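Long-range contacts in putative polyketide cyclase (Bacillus cereus, PDB 3K0Z), which is of unknown function but belongs to the SnoaL-like polyketide cyclase family and may act as a cyclase on a small molecule: residues Pro17-Leu28 with Cys95-Gly104; Glu35-Tyr44 with Asp128-Ile137. All blocks are in the same frame, centred on the assembly; numbering follows the deposited sequence. Where two conformers were deposited one is given.

Contact 1: residues Pro17-Leu28 with Cys95-Gly104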
loop_
_atom_site.group_PDB
_atom_site.type_symbol
_atom_site.label_atom_id
_atom_site.label_comp_id
_atom_site.label_asym_id
_atom_site.label_seq_id
_atom_site.Cartn_x
_atom_site.Cartn_y
_atom_site.Cartn_z
ATOM N N PRO A 17 5.521 -14.876 10.735
ATOM C CA PRO A 17 6.301 -13.698 10.363
ATOM C C PRO A 17 6.216 -12.576 11.389
ATOM O O PRO A 17 5.109 -12.281 11.878
ATOM C CB PRO A 17 5.678 -13.277 9.043
ATOM C CG PRO A 17 5.201 -14.573 8.441
ATOM C CD PRO A 17 4.650 -15.328 9.638
ATOM N N LYS A 18 7.380 -12.031 11.755
ATOM C CA LYS A 18 7.486 -10.938 12.700
ATOM C C LYS A 18 7.787 -9.647 11.980
ATOM O O LYS A 18 8.682 -9.569 11.135
ATOM C CB LYS A 18 8.516 -11.241 13.768
ATOM C CG LYS A 18 8.043 -12.381 14.678
ATOM C CD LYS A 18 9.044 -12.720 15.719
ATOM C CE LYS A 18 8.619 -13.908 16.548
ATOM N NZ LYS A 18 9.601 -14.038 17.687
ATOM N N PRO A 19 7.008 -8.617 12.275
ATOM C CA PRO A 19 7.297 -7.339 11.626
ATOM C C PRO A 19 8.693 -6.845 11.932
ATOM O O PRO A 19 9.125 -6.916 13.077
ATOM C CB PRO A 19 6.273 -6.399 12.236
ATOM C CG PRO A 19 5.139 -7.320 12.696
ATOM C CD PRO A 19 5.855 -8.538 13.188
ATOM N N LYS A 20 9.400 -6.370 10.906
ATOM C CA LYS A 20 10.724 -5.836 11.068
ATOM C C LYS A 20 10.676 -4.434 11.675
ATOM O O LYS A 20 11.634 -4.014 12.326
ATOM C CB LYS A 20 11.467 -5.791 9.732
ATOM C CG LYS A 20 11.762 -7.145 9.160
ATOM C CD LYS A 20 12.934 -7.089 8.180
ATOM C CE LYS A 20 12.886 -8.269 7.219
ATOM N NZ LYS A 20 12.371 -9.524 7.852
ATOM N N ALA A 21 9.576 -3.723 11.445
ATOM C CA ALA A 21 9.327 -2.384 12.020
ATOM C C ALA A 21 7.822 -2.268 12.260
ATOM O O ALA A 21 7.024 -2.900 11.556
ATOM C CB ALA A 21 9.822 -1.284 11.070
HETATM N N MSE A 22 7.433 -1.518 13.282
HETATM C CA MSE A 22 6.025 -1.292 13.580
HETATM C C MSE A 22 5.796 0.058 14.183
HETATM O O MSE A 22 6.621 0.516 14.968
HETATM C CB MSE A 22 5.521 -2.263 14.664
HETATM C CG MSE A 22 5.151 -3.580 14.227
HETATM SE SE MSE A 22 4.287 -4.633 15.655
HETATM C CE MSE A 22 5.569 -4.791 16.823
ATOM N N THR A 23 4.646 0.645 13.867
ATOM C CA THR A 23 4.151 1.815 14.520
ATOM C C THR A 23 2.730 1.510 15.022
ATOM O O THR A 23 1.823 1.167 14.245
ATOM C CB THR A 23 4.154 3.019 13.553
ATOM O OG1 THR A 23 5.493 3.258 13.114
ATOM C CG2 THR A 23 3.598 4.243 14.219
ATOM N N ILE A 24 2.544 1.622 16.330
ATOM C CA ILE A 24 1.241 1.393 16.931
ATOM C C ILE A 24 0.682 2.632 17.641
ATOM O O ILE A 24 1.324 3.222 18.509
ATOM C CB ILE A 24 1.267 0.247 17.933
ATOM C CG1 ILE A 24 1.945 -1.002 17.323
ATOM C CG2 ILE A 24 -0.173 -0.016 18.368
ATOM C CD1 ILE A 24 2.212 -2.176 18.314
ATOM N N ASP A 25 -0.537 2.981 17.253
ATOM C CA ASP A 25 -1.344 4.061 17.864
ATOM C C ASP A 25 -1.326 3.864 19.391
ATOM O O ASP A 25 -1.772 2.836 19.874
ATOM C CB ASP A 25 -2.762 3.872 17.294
ATOM C CG ASP A 25 -3.840 4.767 17.895
ATOM O OD1 ASP A 25 -3.630 5.513 18.876
ATOM O OD2 ASP A 25 -4.966 4.651 17.354
ATOM N N PRO A 26 -0.772 4.831 20.139
ATOM C CA PRO A 26 -0.668 4.763 21.601
ATOM C C PRO A 26 -1.978 4.692 22.363
ATOM O O PRO A 26 -1.994 4.285 23.515
ATOM C CB PRO A 26 0.035 6.077 21.967
ATOM C CG PRO A 26 0.672 6.540 20.757
ATOM C CD PRO A 26 -0.094 6.019 19.605
ATOM N N SER A 27 -3.065 5.062 21.707
ATOM C CA SER A 27 -4.362 5.102 22.318
ATOM C C SER A 27 -4.986 3.724 22.367
ATOM O O SER A 27 -5.887 3.515 23.150
ATOM C CB SER A 27 -5.259 6.083 21.559
ATOM O OG SER A 27 -5.710 5.513 20.345
ATOM N N LEU A 28 -4.501 2.774 21.568
ATOM C CA LEU A 28 -5.033 1.405 21.612
ATOM C C LEU A 28 -4.566 0.744 22.916
ATOM O O LEU A 28 -3.427 0.923 23.316
ATOM C CB LEU A 28 -4.556 0.605 20.393
ATOM C CG LEU A 28 -5.015 1.104 19.015
ATOM C CD1 LEU A 28 -4.366 0.328 17.877
ATOM C CD2 LEU A 28 -6.505 1.021 18.909
ATOM N N CYS A 95 7.329 -15.158 2.521
ATOM C CA CYS A 95 6.720 -13.845 2.805
ATOM C C CYS A 95 7.221 -13.315 4.153
ATOM O O CYS A 95 7.176 -14.055 5.123
ATOM C CB CYS A 95 5.203 -14.028 2.865
ATOM S SG CYS A 95 4.305 -12.519 3.288
ATOM N N GLU A 96 7.681 -12.056 4.186
ATOM C CA GLU A 96 8.106 -11.367 5.399
ATOM C C GLU A 96 7.379 -10.027 5.532
ATOM O O GLU A 96 7.029 -9.411 4.529
ATOM C CB GLU A 96 9.595 -11.140 5.340
ATOM C CG GLU A 96 10.405 -12.401 5.474
ATOM C CD GLU A 96 11.880 -12.083 5.876
ATOM O OE1 GLU A 96 12.596 -11.379 5.134
ATOM O OE2 GLU A 96 12.296 -12.514 6.973
ATOM N N ILE A 97 7.106 -9.616 6.764
ATOM C CA ILE A 97 6.477 -8.345 7.051
ATOM C C ILE A 97 7.587 -7.294 7.303
ATOM O O ILE A 97 8.350 -7.358 8.312
ATOM C CB ILE A 97 5.534 -8.436 8.326
ATOM C CG1 ILE A 97 4.477 -9.546 8.205
ATOM C CG2 ILE A 97 4.896 -7.039 8.660
ATOM C CD1 ILE A 97 3.704 -9.820 9.544
ATOM N N GLU A 98 7.719 -6.370 6.365
ATOM C CA GLU A 98 8.667 -5.294 6.509
ATOM C C GLU A 98 8.220 -4.191 7.455
ATOM O O GLU A 98 9.037 -3.639 8.207
ATOM C CB GLU A 98 9.040 -4.685 5.168
ATOM C CG GLU A 98 9.623 -5.673 4.174
ATOM C CD GLU A 98 10.968 -6.219 4.603
ATOM O OE1 GLU A 98 11.757 -5.452 5.173
ATOM O OE2 GLU A 98 11.231 -7.411 4.397
ATOM N N ASP A 99 6.950 -3.868 7.468
ATOM C CA ASP A 99 6.490 -2.774 8.306
ATOM C C ASP A 99 4.991 -2.986 8.562
ATOM O O ASP A 99 4.281 -3.524 7.714
ATOM C CB ASP A 99 6.814 -1.448 7.626
ATOM C CG ASP A 99 6.704 -0.218 8.561
ATOM O OD1 ASP A 99 6.510 -0.353 9.786
ATOM O OD2 ASP A 99 6.795 0.916 8.011
ATOM N N LEU A 100 4.570 -2.692 9.780
ATOM C CA LEU A 100 3.190 -2.769 10.193
ATOM C C LEU A 100 2.758 -1.485 10.889
ATOM O O LEU A 100 3.342 -1.111 11.937
ATOM C CB LEU A 100 3.036 -3.953 11.150
ATOM C CG LEU A 100 1.737 -4.698 11.166
ATOM C CD1 LEU A 100 1.462 -5.380 9.753
ATOM C CD2 LEU A 100 1.702 -5.690 12.350
ATOM N N LEU A 101 1.726 -0.823 10.361
ATOM C CA LEU A 101 1.209 0.482 10.926
ATOM C C LEU A 101 -0.194 0.230 11.477
ATOM O O LEU A 101 -1.118 -0.129 10.717
ATOM C CB LEU A 101 1.161 1.557 9.867
ATOM C CG LEU A 101 2.456 1.556 9.046
ATOM C CD1 LEU A 101 2.314 2.523 7.795
ATOM C CD2 LEU A 101 3.666 1.887 9.955
ATOM N N VAL A 102 -0.358 0.413 12.785
ATOM C CA VAL A 102 -1.617 0.019 13.464
ATOM C C VAL A 102 -2.337 1.231 14.054
ATOM O O VAL A 102 -1.817 1.875 14.924
ATOM C CB VAL A 102 -1.345 -1.059 14.524
ATOM C CG1 VAL A 102 -2.640 -1.524 15.129
ATOM C CG2 VAL A 102 -0.522 -2.269 13.902
ATOM N N VAL A 103 -3.555 1.532 13.574
ATOM C CA VAL A 103 -4.268 2.727 14.029
ATOM C C VAL A 103 -5.752 2.587 13.868
ATOM O O VAL A 103 -6.217 2.086 12.856
ATOM C CB VAL A 103 -3.751 3.995 13.292
ATOM C CG1 VAL A 103 -4.045 3.976 11.750
ATOM C CG2 VAL A 103 -4.288 5.309 13.982
ATOM N N GLY A 104 -6.505 2.976 14.892
ATOM C CA GLY A 104 -7.966 2.832 14.881
ATOM C C GLY A 104 -8.319 1.358 14.664
ATOM O O GLY A 104 -7.887 0.540 15.425
HETATM O O HOH W 1 8.624 -11.011 8.820
HETATM O O HOH W 2 7.022 1.667 11.407
#
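T23 is gripped by V102 and L100 through its backbone. V102 N donates to T23 O at 2.7 Å, and T23 N donates to L100 O. L100 N to A21 O and D25 N to V102 O continue the parallel ladder. K20 N to I97 O carries it back past the bridged pairs. E98 and D99 both face R110 on the next strand, a classic beta bulge.

K20, deposited in two conformers, supplies the salt bridge. In the conformer given, its chain runs beside E98 and bends at chi4 (-35°), and NZ reaches E96 OE2 at 3.1 Å, a weak bond. E98 OE2 itself bonds to S112. A water donates to D99 OD1 at 2.6 Å and is also hydrogen-bonded to T23 OG1. D99 OD2 pairs with K106 of the second subunit. At the far end D25 OD2 weakly accepts from G104 N, while OD1 takes S27 OG and S27 N from the same face of its carboxylate, in an Asx turn.

Packing follows the two faces. P19 CG meets L100 CD2 at 3.8 Å, and P19 CB meets I97 CG2. CG of M22, a selenomethionine, lies alongside L100 CB, and L28 CD1 abuts V102 CG1 at 3.7 Å. M22 and I24 also touch helix 30-49. T23 CB rests on L101 CD2 on the other face, where L101 packs on T108 of the second subunit. Strand 22-24, outermost in the sheet within this chain, thus runs parallel to 93-103 in the curved mixed sheet of an NTF2-like alpha+beta fold.

Contact 2: residues Glu35-Tyr44 with Asp128-Ile137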
loop_
_atom_site.group_PDB
_atom_site.type_symbol
_atom_site.label_atom_id
_atom_site.label_comp_id
_atom_site.label_asym_id
_atom_site.label_seq_id
_atom_site.Cartn_x
_atom_site.Cartn_y
_atom_site.Cartn_z
ATOM N N GLU A 35 -4.276 -7.914 19.448
ATOM C CA GLU A 35 -5.121 -8.719 18.584
ATOM C C GLU A 35 -5.055 -8.280 17.084
ATOM O O GLU A 35 -5.197 -9.093 16.173
ATOM C CB GLU A 35 -6.532 -8.793 19.149
ATOM C CG GLU A 35 -7.318 -7.536 18.977
ATOM C CD GLU A 35 -8.543 -7.447 19.890
ATOM O OE1 GLU A 35 -8.801 -8.398 20.656
ATOM O OE2 GLU A 35 -9.252 -6.397 19.819
HETATM N N MSE A 36 -4.802 -7.015 16.833
HETATM C CA MSE A 36 -4.603 -6.529 15.473
HETATM C C MSE A 36 -3.273 -7.013 14.905
HETATM O O MSE A 36 -3.207 -7.461 13.744
HETATM C CB MSE A 36 -4.710 -5.000 15.466
HETATM C CG MSE A 36 -6.099 -4.549 15.730
HETATM SE SE MSE A 36 -6.203 -2.648 16.066
HETATM C CE MSE A 36 -6.366 -2.002 14.182
ATOM N N VAL A 37 -2.205 -6.950 15.694
ATOM C CA VAL A 37 -0.882 -7.414 15.217
ATOM C C VAL A 37 -0.928 -8.929 14.968
ATOM O O VAL A 37 -0.448 -9.408 13.948
ATOM C CB VAL A 37 0.255 -7.032 16.199
ATOM C CG1 VAL A 37 1.510 -7.763 15.870
ATOM C CG2 VAL A 37 0.488 -5.511 16.169
ATOM N N HIS A 38 -1.559 -9.677 15.875
ATOM C CA HIS A 38 -1.667 -11.118 15.743
ATOM C C HIS A 38 -2.484 -11.509 14.516
ATOM O O HIS A 38 -2.158 -12.478 13.862
ATOM C CB HIS A 38 -2.284 -11.709 17.010
ATOM C CG HIS A 38 -1.327 -11.768 18.159
ATOM N ND1 HIS A 38 -1.622 -12.399 19.347
ATOM C CD2 HIS A 38 -0.054 -11.315 18.272
ATOM C CE1 HIS A 38 -0.577 -12.293 20.161
ATOM N NE2 HIS A 38 0.395 -11.651 19.518
ATOM N N ALA A 39 -3.519 -10.762 14.182
ATOM C CA ALA A 39 -4.294 -11.086 12.967
ATOM C C ALA A 39 -3.402 -10.907 11.756
ATOM O O ALA A 39 -3.409 -11.708 10.815
ATOM C CB ALA A 39 -5.552 -10.183 12.872
ATOM N N ALA A 40 -2.615 -9.847 11.772
ATOM C CA ALA A 40 -1.667 -9.601 10.665
ATOM C C ALA A 40 -0.660 -10.716 10.588
ATOM O O ALA A 40 -0.395 -11.194 9.512
ATOM C CB ALA A 40 -0.963 -8.290 10.857
ATOM N N GLN A 41 -0.116 -11.150 11.732
ATOM C CA GLN A 41 0.865 -12.218 11.724
ATOM C C GLN A 41 0.287 -13.516 11.138
ATOM O O GLN A 41 0.950 -14.195 10.334
ATOM C CB GLN A 41 1.394 -12.472 13.111
ATOM C CG GLN A 41 2.388 -11.467 13.628
ATOM C CD GLN A 41 3.039 -11.969 14.880
ATOM O OE1 GLN A 41 2.552 -11.741 16.015
ATOM N NE2 GLN A 41 4.173 -12.646 14.706
ATOM N N ARG A 42 -0.951 -13.847 11.517
ATOM C CA ARG A 42 -1.595 -15.072 11.031
ATOM C C ARG A 42 -1.898 -14.959 9.565
ATOM O O ARG A 42 -1.816 -15.925 8.859
ATOM C CB ARG A 42 -2.901 -15.372 11.764
ATOM C CG ARG A 42 -2.731 -15.803 13.203
ATOM C CD ARG A 42 -4.024 -16.302 13.827
ATOM N NE ARG A 42 -3.873 -16.572 15.268
ATOM C CZ ARG A 42 -4.112 -15.685 16.247
ATOM N NH1 ARG A 42 -4.575 -14.462 16.008
ATOM N NH2 ARG A 42 -3.933 -16.050 17.504
ATOM N N PHE A 43 -2.309 -13.783 9.117
ATOM C CA PHE A 43 -2.603 -13.550 7.732
ATOM C C PHE A 43 -1.329 -13.739 6.901
ATOM O O PHE A 43 -1.364 -14.434 5.875
ATOM C CB PHE A 43 -3.201 -12.136 7.524
ATOM C CG PHE A 43 -3.889 -11.933 6.181
ATOM C CD1 PHE A 43 -4.956 -12.738 5.787
ATOM C CD2 PHE A 43 -3.531 -10.869 5.358
ATOM C CE1 PHE A 43 -5.597 -12.516 4.555
ATOM C CE2 PHE A 43 -4.225 -10.630 4.156
ATOM C CZ PHE A 43 -5.234 -11.453 3.771
ATOM N N TYR A 44 -0.203 -13.163 7.323
ATOM C CA TYR A 44 1.042 -13.378 6.548
ATOM C C TYR A 44 1.673 -14.769 6.782
ATOM O O TYR A 44 2.369 -15.257 5.890
ATOM C CB TYR A 44 2.016 -12.181 6.606
ATOM C CG TYR A 44 1.242 -10.985 6.115
ATOM C CD1 TYR A 44 0.857 -10.892 4.782
ATOM C CD2 TYR A 44 0.770 -10.036 7.000
ATOM C CE1 TYR A 44 0.004 -9.883 4.327
ATOM C CE2 TYR A 44 -0.048 -8.987 6.549
ATOM C CZ TYR A 44 -0.420 -8.930 5.213
ATOM O OH TYR A 44 -1.247 -7.937 4.786
ATOM N N ASP A 128 -0.683 -3.833 1.859
ATOM C CA ASP A 128 -2.052 -4.212 2.138
ATOM C C ASP A 128 -2.610 -3.316 3.205
ATOM O O ASP A 128 -1.899 -2.953 4.142
ATOM C CB ASP A 128 -2.172 -5.618 2.726
ATOM C CG ASP A 128 -1.642 -6.734 1.828
ATOM O OD1 ASP A 128 -1.036 -6.483 0.746
ATOM O OD2 ASP A 128 -1.869 -7.913 2.212
ATOM N N ILE A 129 -3.885 -2.992 3.080
ATOM C CA ILE A 129 -4.623 -2.284 4.121
ATOM C C ILE A 129 -5.699 -3.273 4.602
ATOM O O ILE A 129 -6.544 -3.735 3.815
ATOM C CB ILE A 129 -5.294 -1.006 3.620
ATOM C CG1 ILE A 129 -4.220 0.012 3.196
ATOM C CG2 ILE A 129 -6.194 -0.435 4.739
ATOM C CD1 ILE A 129 -4.755 1.144 2.334
ATOM N N LEU A 130 -5.638 -3.581 5.886
ATOM C CA LEU A 130 -6.558 -4.528 6.520
ATOM C C LEU A 130 -7.511 -3.819 7.479
ATOM O O LEU A 130 -7.071 -2.999 8.257
ATOM C CB LEU A 130 -5.748 -5.532 7.310
ATOM C CG LEU A 130 -4.575 -6.253 6.652
ATOM C CD1 LEU A 130 -3.842 -7.023 7.775
ATOM C CD2 LEU A 130 -4.934 -7.180 5.495
ATOM N N HIS A 131 -8.801 -4.162 7.430
ATOM C CA HIS A 131 -9.783 -3.682 8.393
ATOM C C HIS A 131 -9.981 -4.822 9.386
ATOM O O HIS A 131 -10.314 -5.954 8.990
ATOM C CB HIS A 131 -11.075 -3.395 7.705
ATOM C CG HIS A 131 -11.920 -2.368 8.381
ATOM N ND1 HIS A 131 -13.014 -1.800 7.763
ATOM C CD2 HIS A 131 -11.812 -1.769 9.591
ATOM C CE1 HIS A 131 -13.561 -0.916 8.582
ATOM N NE2 HIS A 131 -12.850 -0.880 9.698
ATOM N N VAL A 132 -9.743 -4.547 10.660
ATOM C CA VAL A 132 -9.808 -5.582 11.712
ATOM C C VAL A 132 -10.891 -5.249 12.716
ATOM O O VAL A 132 -10.919 -4.127 13.168
ATOM C CB VAL A 132 -8.488 -5.670 12.491
ATOM C CG1 VAL A 132 -8.501 -6.899 13.434
ATOM C CG2 VAL A 132 -7.301 -5.721 11.525
ATOM N N LYS A 133 -11.784 -6.201 13.012
ATOM C CA LYS A 133 -12.850 -6.012 13.983
ATOM C C LYS A 133 -12.780 -7.187 14.943
ATOM O O LYS A 133 -12.765 -8.329 14.516
ATOM C CB LYS A 133 -14.215 -5.969 13.307
ATOM N N ASP A 134 -12.691 -6.912 16.233
ATOM C CA ASP A 134 -12.641 -7.958 17.236
ATOM C C ASP A 134 -11.587 -9.009 16.913
ATOM O O ASP A 134 -11.833 -10.189 17.025
ATOM C CB ASP A 134 -14.019 -8.587 17.395
ATOM C CG ASP A 134 -15.101 -7.558 17.817
ATOM O OD1 ASP A 134 -14.818 -6.680 18.671
ATOM O OD2 ASP A 134 -16.241 -7.627 17.296
ATOM N N GLY A 135 -10.419 -8.580 16.473
ATOM C CA GLY A 135 -9.327 -9.504 16.253
ATOM C C GLY A 135 -9.334 -10.330 14.992
ATOM O O GLY A 135 -8.476 -11.219 14.842
ATOM N N LYS A 136 -10.298 -10.063 14.097
ATOM C CA LYS A 136 -10.281 -10.682 12.780
ATOM C C LYS A 136 -10.393 -9.683 11.636
ATOM O O LYS A 136 -10.957 -8.613 11.781
ATOM C CB LYS A 136 -11.331 -11.778 12.667
ATOM C CG LYS A 136 -11.038 -12.949 13.607
ATOM C CD LYS A 136 -11.585 -14.224 13.077
ATOM C CE LYS A 136 -11.675 -15.308 14.154
ATOM N NZ LYS A 136 -12.532 -16.399 13.631
ATOM N N ILE A 137 -9.803 -10.038 10.501
ATOM C CA ILE A 137 -9.789 -9.174 9.335
ATOM C C ILE A 137 -11.131 -9.349 8.633
ATOM O O ILE A 137 -11.506 -10.489 8.277
ATOM C CB ILE A 137 -8.630 -9.561 8.383
ATOM C CG1 ILE A 137 -7.258 -9.405 9.091
ATOM C CG2 ILE A 137 -8.725 -8.758 7.069
ATOM C CD1 ILE A 137 -6.090 -10.101 8.267
HETATM O O HOH W 3 -6.326 -11.555 16.587
HETATM O O HOH W 4 -9.485 -5.978 16.904
HETATM O O HOH W 5 -6.509 -13.674 14.230
#
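F43 and Y44 of helix 30-49 pack on the hairpin of strands 120-133 and 136-144. This is the helix-on-sheet core of the NTF2-like fold, to which SnoaL-like cyclases belong. The helix segment crosses strand 128-133 at 127°, with a closest axis approach of 9.3 Å.

F43 can be followed outward. Its CB meets I137 CD1 at 3.6 Å. CG stands opposite the backbone N (chi1 -164°), and this directs the ring across the end of I137. I137 CD1 then sits over one ring face, 4.0 Å from the ring centroid, in a CH-pi contact. Further out, CD2 and CE2 meet L130 CD2, which comes in obliquely. The CE2 edge also faces D128 OD2, at 4.1 Å. W47 adds an edge-to-face stack on the same ring.

A40, A39 and M36, a selenomethionine, continue the contact toward the turn. A40 CB approaches L130 CD1. A39 CB touches V132 CG1 and I137 CG1, and comes nearest to G135 O, at 3.7 Å. M36 CG crosses V132 CG1 obliquely.

The type I' turn K133-K136 comes up against E35. Here E35 CG touches G135 CA at 3.9 Å, and a water links E35 OE2 to G135 N. E35 OE1 is held by K31.

At the other end of the contact Y44 and D128 are both buried. D128 also touches H142 and E144 on strand 136-144. Y44 comes from the opposite direction, and its OH lies in the plane of the F43 ring, at its edge. That hydroxyl donates to D128 OD2 at 2.6 Å, reaching it from above the carboxylate plane, 43° out of it.

Overall arrangement
From the N terminus, residues 17-28 come first and later pair with 95-104, so contact 1 closes a loop of 66 residues. Helix 30-49 starts within that loop. Its segment 35-44 meets 128-137, beyond the loop's end, so contact 2 crosses contact 1. Both reach the same sheet. Contact 1 adds the outer strand 22-24 beside 93-103. Contact 2 lays the helix on the hairpin of 120-133 and 136-144, which is separated from 93-103 by strand 106-117. The contacts touch directly: Q41 NE2 probably hydrogen-bonds to P17 O, and SE of selenomethionine M36 packs on V102 CG1. The helix thus joins the 22-24 side of the sheet to its middle.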